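Local coordinates for protein putative Zn-dependent Alcohol Dehydrogenase (Rhodobacter sphaeroides, PDB 3IV6) that binds S-adenosylmethionine in a Rossmann-like domain and, despite its dehydrogenase name, is probably a methyltransferase, at residues A[15-20]-A[77-82]; A[33-38]-A[243-248]. All blocks are in the same frame, centred on the assembly; numbering follows the deposited sequence.

Overall arrangement
The two contacts lie on different parts of the Rossmann-like domain, with centres about 25 Å apart and nearest atoms about 14 Å apart. They share no element. Interaction 1 joins the turn after helix 11-15 to helix 77-86, and its inner face borders the S-adenosylmethionine pocket. Interaction 2 joins helix 33-39 to the connection between strands 237-244 and 251-258, away from the annotated sites. Both are partly buried. Ile17, Gly18 and Met79 are buried in interaction 1; Glu35, Leu245 and Ala248 are in interaction 2, where Pro246 and Asp247 are exposed. In both a carboxylate accepts backbone N-H groups. Interaction 1 adds a salt bridge within its helix. Interaction 2 relies on one glutamate with a small apolar contact.

Interaction 1 of 2, residues A[15-20]-A[77-82]; sequences ELIGNQ and QRMCDD
Arg78 reaches from helix 77-86 across the turn at 15-20 and meets its backbone carbonyls. NH1 of Arg78 donates to Glu15 O at 3.1 Å, with the oxygen close to the guanidinium plane. Ile17 O lies over one face of the same group. The side chain spans the gap because it is extended, with CG anti to the backbone N (chi1 -170°). NE of Arg78 turns to the next turn of its own helix and forms a salt bridge with Asp82 OD2 at 3.1 Å. That oxygen also accepts a hydrogen bond from Asn19 N at 2.8 Å, on its anti lone pair and nearly straight.

The tight part is at Gly18, which has positive phi just after helix 11-15. Having no side chain, it lies close to both charged groups. On the inner side the selenomethionine Met79 bends over Gly18, and its CE meets Ile17 CG2 at 3.8 Å. Met79 also touches the bound S-adenosylmethionine, while Ile17 packs on Thr203 and Trp207 of helix 201-210. Glu15 folds its chain back so that OE1 accepts a hydrogen bond from Arg78 N at 3.2 Å, at the start of helix 77-86. The same OE1 is bonded to Ser76 OG.

The outer side is looser and wetter. The Asn19 amide stacks on the Asp82 carboxylate, the planes 27° apart. A water accepts from Asn19 ND2 and donates to Asp82 O.

The two donors on Asp82 OD2 would probably keep this aspartate ionised. The salt bridge holds Arg78 NE against its own helix, while Arg78 NH1 and Asp82 OD2 bind the turn. These bonds probably help hold the turn next to helix 77-86, whose Met79 touches S-adenosylmethionine.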
loop_
_atom_site.group_PDB
_atom_site.type_symbol
_atom_site.label_atom_id
_atom_site.label_comp_id
_atom_site.label_asym_id
_atom_site.label_seq_id
_atom_site.Cartn_x
_atom_site.Cartn_y
_atom_site.Cartn_z
ATOM N N GLU A 15 -5.218 2.478 13.051
ATOM C CA GLU A 15 -5.626 2.209 14.424
ATOM C C GLU A 15 -7.117 1.932 14.509
ATOM O O GLU A 15 -7.574 1.176 15.367
ATOM C CB GLU A 15 -5.281 3.416 15.284
ATOM C CG GLU A 15 -3.813 3.713 15.235
ATOM C CD GLU A 15 -3.008 2.562 15.784
ATOM O OE1 GLU A 15 -2.178 2.010 15.027
ATOM O OE2 GLU A 15 -3.228 2.216 16.970
ATOM N N LEU A 16 -7.856 2.553 13.600
ATOM C CA LEU A 16 -9.288 2.377 13.460
ATOM C C LEU A 16 -9.715 1.015 12.931
ATOM O O LEU A 16 -10.809 0.544 13.257
ATOM C CB LEU A 16 -9.809 3.413 12.490
ATOM C CG LEU A 16 -10.799 4.396 13.075
ATOM C CD1 LEU A 16 -11.463 5.063 11.908
ATOM C CD2 LEU A 16 -11.811 3.658 13.930
ATOM N N ILE A 17 -8.867 0.402 12.104
ATOM C CA ILE A 17 -9.274 -0.756 11.322
ATOM C C ILE A 17 -8.787 -2.072 11.907
ATOM O O ILE A 17 -9.588 -2.956 12.228
ATOM C CB ILE A 17 -8.820 -0.652 9.853
ATOM C CG1 ILE A 17 -9.503 0.526 9.140
ATOM C CG2 ILE A 17 -9.093 -1.934 9.115
ATOM C CD1 ILE A 17 -10.990 0.612 9.349
ATOM N N GLY A 18 -7.481 -2.210 12.072
ATOM C CA GLY A 18 -6.949 -3.463 12.576
ATOM C C GLY A 18 -7.432 -4.653 11.770
ATOM O O GLY A 18 -7.794 -4.541 10.609
ATOM N N ASN A 19 -7.435 -5.812 12.401
ATOM C CA ASN A 19 -7.855 -7.024 11.741
ATOM C C ASN A 19 -9.182 -6.972 10.960
ATOM O O ASN A 19 -9.483 -7.868 10.195
ATOM C CB ASN A 19 -7.817 -8.215 12.718
ATOM C CG ASN A 19 -8.781 -8.077 13.906
ATOM O OD1 ASN A 19 -9.716 -7.263 13.894
ATOM N ND2 ASN A 19 -8.564 -8.905 14.930
ATOM N N GLN A 20 -9.984 -5.939 11.136
ATOM C CA GLN A 20 -11.223 -5.846 10.372
ATOM C C GLN A 20 -10.943 -5.859 8.875
ATOM O O GLN A 20 -11.754 -6.337 8.078
ATOM C CB GLN A 20 -11.989 -4.573 10.724
ATOM C CG GLN A 20 -12.562 -4.551 12.108
ATOM C CD GLN A 20 -13.282 -3.265 12.385
ATOM O OE1 GLN A 20 -14.434 -3.084 11.992
ATOM N NE2 GLN A 20 -12.603 -2.349 13.056
ATOM N N GLN A 77 0.469 0.656 15.099
ATOM C CA GLN A 77 0.703 -0.309 16.158
ATOM C C GLN A 77 -0.368 -1.391 16.240
ATOM O O GLN A 77 -0.061 -2.531 16.571
ATOM C CB GLN A 77 0.805 0.375 17.502
ATOM C CG GLN A 77 1.223 -0.578 18.590
ATOM C CD GLN A 77 2.598 -1.160 18.347
ATOM O OE1 GLN A 77 3.579 -0.431 18.152
ATOM N NE2 GLN A 77 2.683 -2.481 18.374
ATOM N N ARG A 78 -1.622 -1.030 15.966
ATOM C CA ARG A 78 -2.719 -1.976 16.085
ATOM C C ARG A 78 -2.612 -3.054 15.008
ATOM O O ARG A 78 -2.882 -4.244 15.249
ATOM C CB ARG A 78 -4.089 -1.286 16.006
ATOM C CG ARG A 78 -5.220 -2.252 16.383
ATOM C CD ARG A 78 -6.563 -1.722 16.043
ATOM N NE ARG A 78 -7.570 -2.789 15.942
ATOM C CZ ARG A 78 -8.888 -2.587 15.808
ATOM N NH1 ARG A 78 -9.374 -1.347 15.772
ATOM N NH2 ARG A 78 -9.722 -3.627 15.701
HETATM N N MSE A 79 -2.220 -2.610 13.816
HETATM C CA MSE A 79 -2.004 -3.493 12.687
HETATM C C MSE A 79 -0.970 -4.537 13.012
HETATM O O MSE A 79 -1.257 -5.730 12.921
HETATM C CB MSE A 79 -1.654 -2.702 11.436
HETATM C CG MSE A 79 -2.918 -2.200 10.754
HETATM SE SE MSE A 79 -4.104 -3.680 10.146
HETATM C CE MSE A 79 -5.382 -2.521 9.221
ATOM N N CYS A 80 0.205 -4.097 13.452
ATOM C CA CYS A 80 1.214 -5.032 13.970
ATOM C C CYS A 80 0.678 -5.971 15.041
ATOM O O CYS A 80 1.009 -7.156 15.060
ATOM C CB CYS A 80 2.464 -4.314 14.505
ATOM S SG CYS A 80 3.289 -3.215 13.314
ATOM N N ASP A 81 -0.156 -5.450 15.928
ATOM C CA ASP A 81 -0.544 -6.215 17.108
ATOM C C ASP A 81 -1.540 -7.295 16.738
ATOM O O ASP A 81 -1.382 -8.450 17.153
ATOM C CB ASP A 81 -1.072 -5.297 18.225
ATOM C CG ASP A 81 0.052 -4.555 18.980
ATOM O OD1 ASP A 81 1.235 -4.901 18.790
ATOM O OD2 ASP A 81 -0.257 -3.634 19.778
ATOM N N ASP A 82 -2.532 -6.918 15.932
ATOM C CA ASP A 82 -3.567 -7.841 15.453
ATOM C C ASP A 82 -2.986 -8.927 14.548
ATOM O O ASP A 82 -3.463 -10.080 14.523
ATOM C CB ASP A 82 -4.655 -7.079 14.690
ATOM C CG ASP A 82 -5.612 -6.319 15.612
ATOM O OD1 ASP A 82 -5.426 -6.401 16.848
ATOM O OD2 ASP A 82 -6.545 -5.644 15.094
HETATM O O HOH W 1 -6.138 -10.838 14.987
#

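Interaction 2 of 2, residues A[33-38]-A[243-248]; sequences DRENDI and VELPDA
Glu35 and Leu245 have the nearest CA atoms of the two segments, 7.1 Å apart. Segment 33-38 is helical. Segment 243-248 leaves strand 237-244 and turns, so that the N-H groups of Asp247 and Ala248 face the helix. Both donate to one oxygen, Glu35 OE2. Ala248 N meets OE2 of Glu35 on the syn side at 2.9 Å, almost straight (172°). Asp247 N reaches Glu35 OE2 at 3.1 Å from above the carboxylate plane, at a more bent angle, and from the same face.

The turn leads on to strand 251-258, which pairs antiparallel with 237-244 at the sheet edge. The strand order 3-2-1-4-5-7-6 is that of class I methyltransferases. The other oxygen, Glu35 OE1, accepts a hydrogen bond from Ser32 N just before the helix. Ser32 OG in turn bonds to Asp247 OD1.

Glu35 runs past Pro246 in the opposite direction, its CG 3.7 Å from Pro246 CD. Leu245 CB covers Glu35 OE2 at 3.3 Å. Further along the helix, the CD1 end of Ile38 points at the proline ring, 4.0 Å from Pro246 CD, and Ile38 also packs on Leu253.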
loop_
_atom_site.group_PDB
_atom_site.type_symbol
_atom_site.label_atom_id
_atom_site.label_comp_id
_atom_site.label_asym_id
_atom_site.label_seq_id
_atom_site.Cartn_x
_atom_site.Cartn_y
_atom_site.Cartn_z
ATOM N N ASP A 33 -6.068 -15.886 -3.694
ATOM C CA ASP A 33 -5.092 -16.978 -3.627
ATOM C C ASP A 33 -4.104 -16.918 -4.816
ATOM O O ASP A 33 -2.882 -16.872 -4.619
ATOM C CB ASP A 33 -5.767 -18.349 -3.555
ATOM C CG ASP A 33 -6.535 -18.580 -2.250
ATOM O OD1 ASP A 33 -6.478 -17.729 -1.323
ATOM O OD2 ASP A 33 -7.208 -19.637 -2.170
ATOM N N ARG A 34 -4.634 -16.871 -6.036
ATOM C CA ARG A 34 -3.792 -16.845 -7.205
ATOM C C ARG A 34 -2.743 -15.754 -7.155
ATOM O O ARG A 34 -1.565 -15.952 -7.583
ATOM C CB ARG A 34 -4.646 -16.624 -8.443
ATOM C CG ARG A 34 -4.474 -17.693 -9.454
ATOM C CD ARG A 34 -5.279 -18.949 -9.049
ATOM N NE ARG A 34 -4.434 -20.122 -9.149
ATOM C CZ ARG A 34 -4.890 -21.359 -9.157
ATOM N NH1 ARG A 34 -4.036 -22.364 -9.236
ATOM N NH2 ARG A 34 -6.190 -21.574 -9.096
ATOM N N GLU A 35 -3.193 -14.588 -6.677
ATOM C CA GLU A 35 -2.348 -13.402 -6.650
ATOM C C GLU A 35 -1.258 -13.476 -5.568
ATOM O O GLU A 35 -0.138 -13.015 -5.787
ATOM C CB GLU A 35 -3.207 -12.165 -6.502
ATOM C CG GLU A 35 -4.024 -11.905 -7.725
ATOM C CD GLU A 35 -4.994 -10.762 -7.572
ATOM O OE1 GLU A 35 -5.428 -10.449 -6.431
ATOM O OE2 GLU A 35 -5.327 -10.190 -8.624
ATOM N N ASN A 36 -1.593 -14.049 -4.410
ATOM C CA ASN A 36 -0.587 -14.373 -3.417
ATOM C C ASN A 36 0.540 -15.183 -4.069
ATOM O O ASN A 36 1.718 -14.857 -3.931
ATOM C CB ASN A 36 -1.192 -15.163 -2.253
ATOM C CG ASN A 36 -2.051 -14.301 -1.329
ATOM O OD1 ASN A 36 -1.995 -13.076 -1.362
ATOM N ND2 ASN A 36 -2.839 -14.944 -0.502
ATOM N N ASP A 37 0.156 -16.214 -4.821
ATOM C CA ASP A 37 1.086 -17.023 -5.587
ATOM C C ASP A 37 1.956 -16.240 -6.593
ATOM O O ASP A 37 3.166 -16.459 -6.686
ATOM C CB ASP A 37 0.324 -18.156 -6.257
ATOM C CG ASP A 37 -0.236 -19.143 -5.252
ATOM O OD1 ASP A 37 0.077 -18.996 -4.041
ATOM O OD2 ASP A 37 -0.993 -20.061 -5.659
ATOM N N ILE A 38 1.360 -15.332 -7.345
ATOM C CA ILE A 38 2.133 -14.536 -8.282
ATOM C C ILE A 38 3.158 -13.627 -7.594
ATOM O O ILE A 38 4.247 -13.401 -8.110
ATOM C CB ILE A 38 1.194 -13.705 -9.159
ATOM C CG1 ILE A 38 0.395 -14.622 -10.075
ATOM C CG2 ILE A 38 1.950 -12.632 -9.949
ATOM C CD1 ILE A 38 -0.869 -13.977 -10.625
ATOM N N VAL A 243 2.782 -6.826 -14.687
ATOM C CA VAL A 243 1.735 -7.741 -15.086
ATOM C C VAL A 243 0.326 -7.377 -14.573
ATOM O O VAL A 243 0.148 -7.091 -13.402
ATOM C CB VAL A 243 2.122 -9.135 -14.606
ATOM C CG1 VAL A 243 1.103 -10.152 -15.051
ATOM C CG2 VAL A 243 3.451 -9.439 -15.169
ATOM N N GLU A 244 -0.653 -7.397 -15.472
ATOM C CA GLU A 244 -2.038 -7.134 -15.102
ATOM C C GLU A 244 -2.638 -8.312 -14.341
ATOM O O GLU A 244 -2.713 -9.425 -14.861
ATOM C CB GLU A 244 -2.876 -6.829 -16.345
ATOM C CG GLU A 244 -2.903 -7.954 -17.368
ATOM C CD GLU A 244 -3.800 -7.644 -18.550
ATOM O OE1 GLU A 244 -3.498 -8.116 -19.666
ATOM O OE2 GLU A 244 -4.807 -6.930 -18.363
ATOM N N LEU A 245 -3.065 -8.058 -13.108
ATOM C CA LEU A 245 -3.433 -9.129 -12.191
ATOM C C LEU A 245 -4.824 -9.671 -12.504
ATOM O O LEU A 245 -5.704 -8.932 -12.943
ATOM C CB LEU A 245 -3.376 -8.636 -10.743
ATOM C CG LEU A 245 -1.980 -8.448 -10.146
ATOM C CD1 LEU A 245 -2.071 -8.022 -8.689
ATOM C CD2 LEU A 245 -1.159 -9.722 -10.286
ATOM N N PRO A 246 -5.014 -10.967 -12.276
ATOM C CA PRO A 246 -6.217 -11.663 -12.743
ATOM C C PRO A 246 -7.470 -11.167 -12.030
ATOM O O PRO A 246 -8.444 -10.791 -12.684
ATOM C CB PRO A 246 -5.940 -13.120 -12.366
ATOM C CG PRO A 246 -5.034 -13.032 -11.191
ATOM C CD PRO A 246 -4.170 -11.826 -11.427
ATOM N N ASP A 247 -7.441 -11.168 -10.701
ATOM C CA ASP A 247 -8.653 -11.005 -9.908
ATOM C C ASP A 247 -8.886 -9.541 -9.551
ATOM O O ASP A 247 -9.978 -9.010 -9.750
ATOM C CB ASP A 247 -8.579 -11.851 -8.635
ATOM C CG ASP A 247 -8.495 -13.336 -8.927
ATOM O OD1 ASP A 247 -7.778 -14.049 -8.193
ATOM O OD2 ASP A 247 -9.145 -13.791 -9.892
ATOM N N ALA A 248 -7.852 -8.894 -9.021
ATOM C CA ALA A 248 -7.980 -7.536 -8.507
ATOM C C ALA A 248 -8.397 -6.567 -9.608
ATOM O O ALA A 248 -8.336 -6.895 -10.793
ATOM C CB ALA A 248 -6.676 -7.087 -7.867
#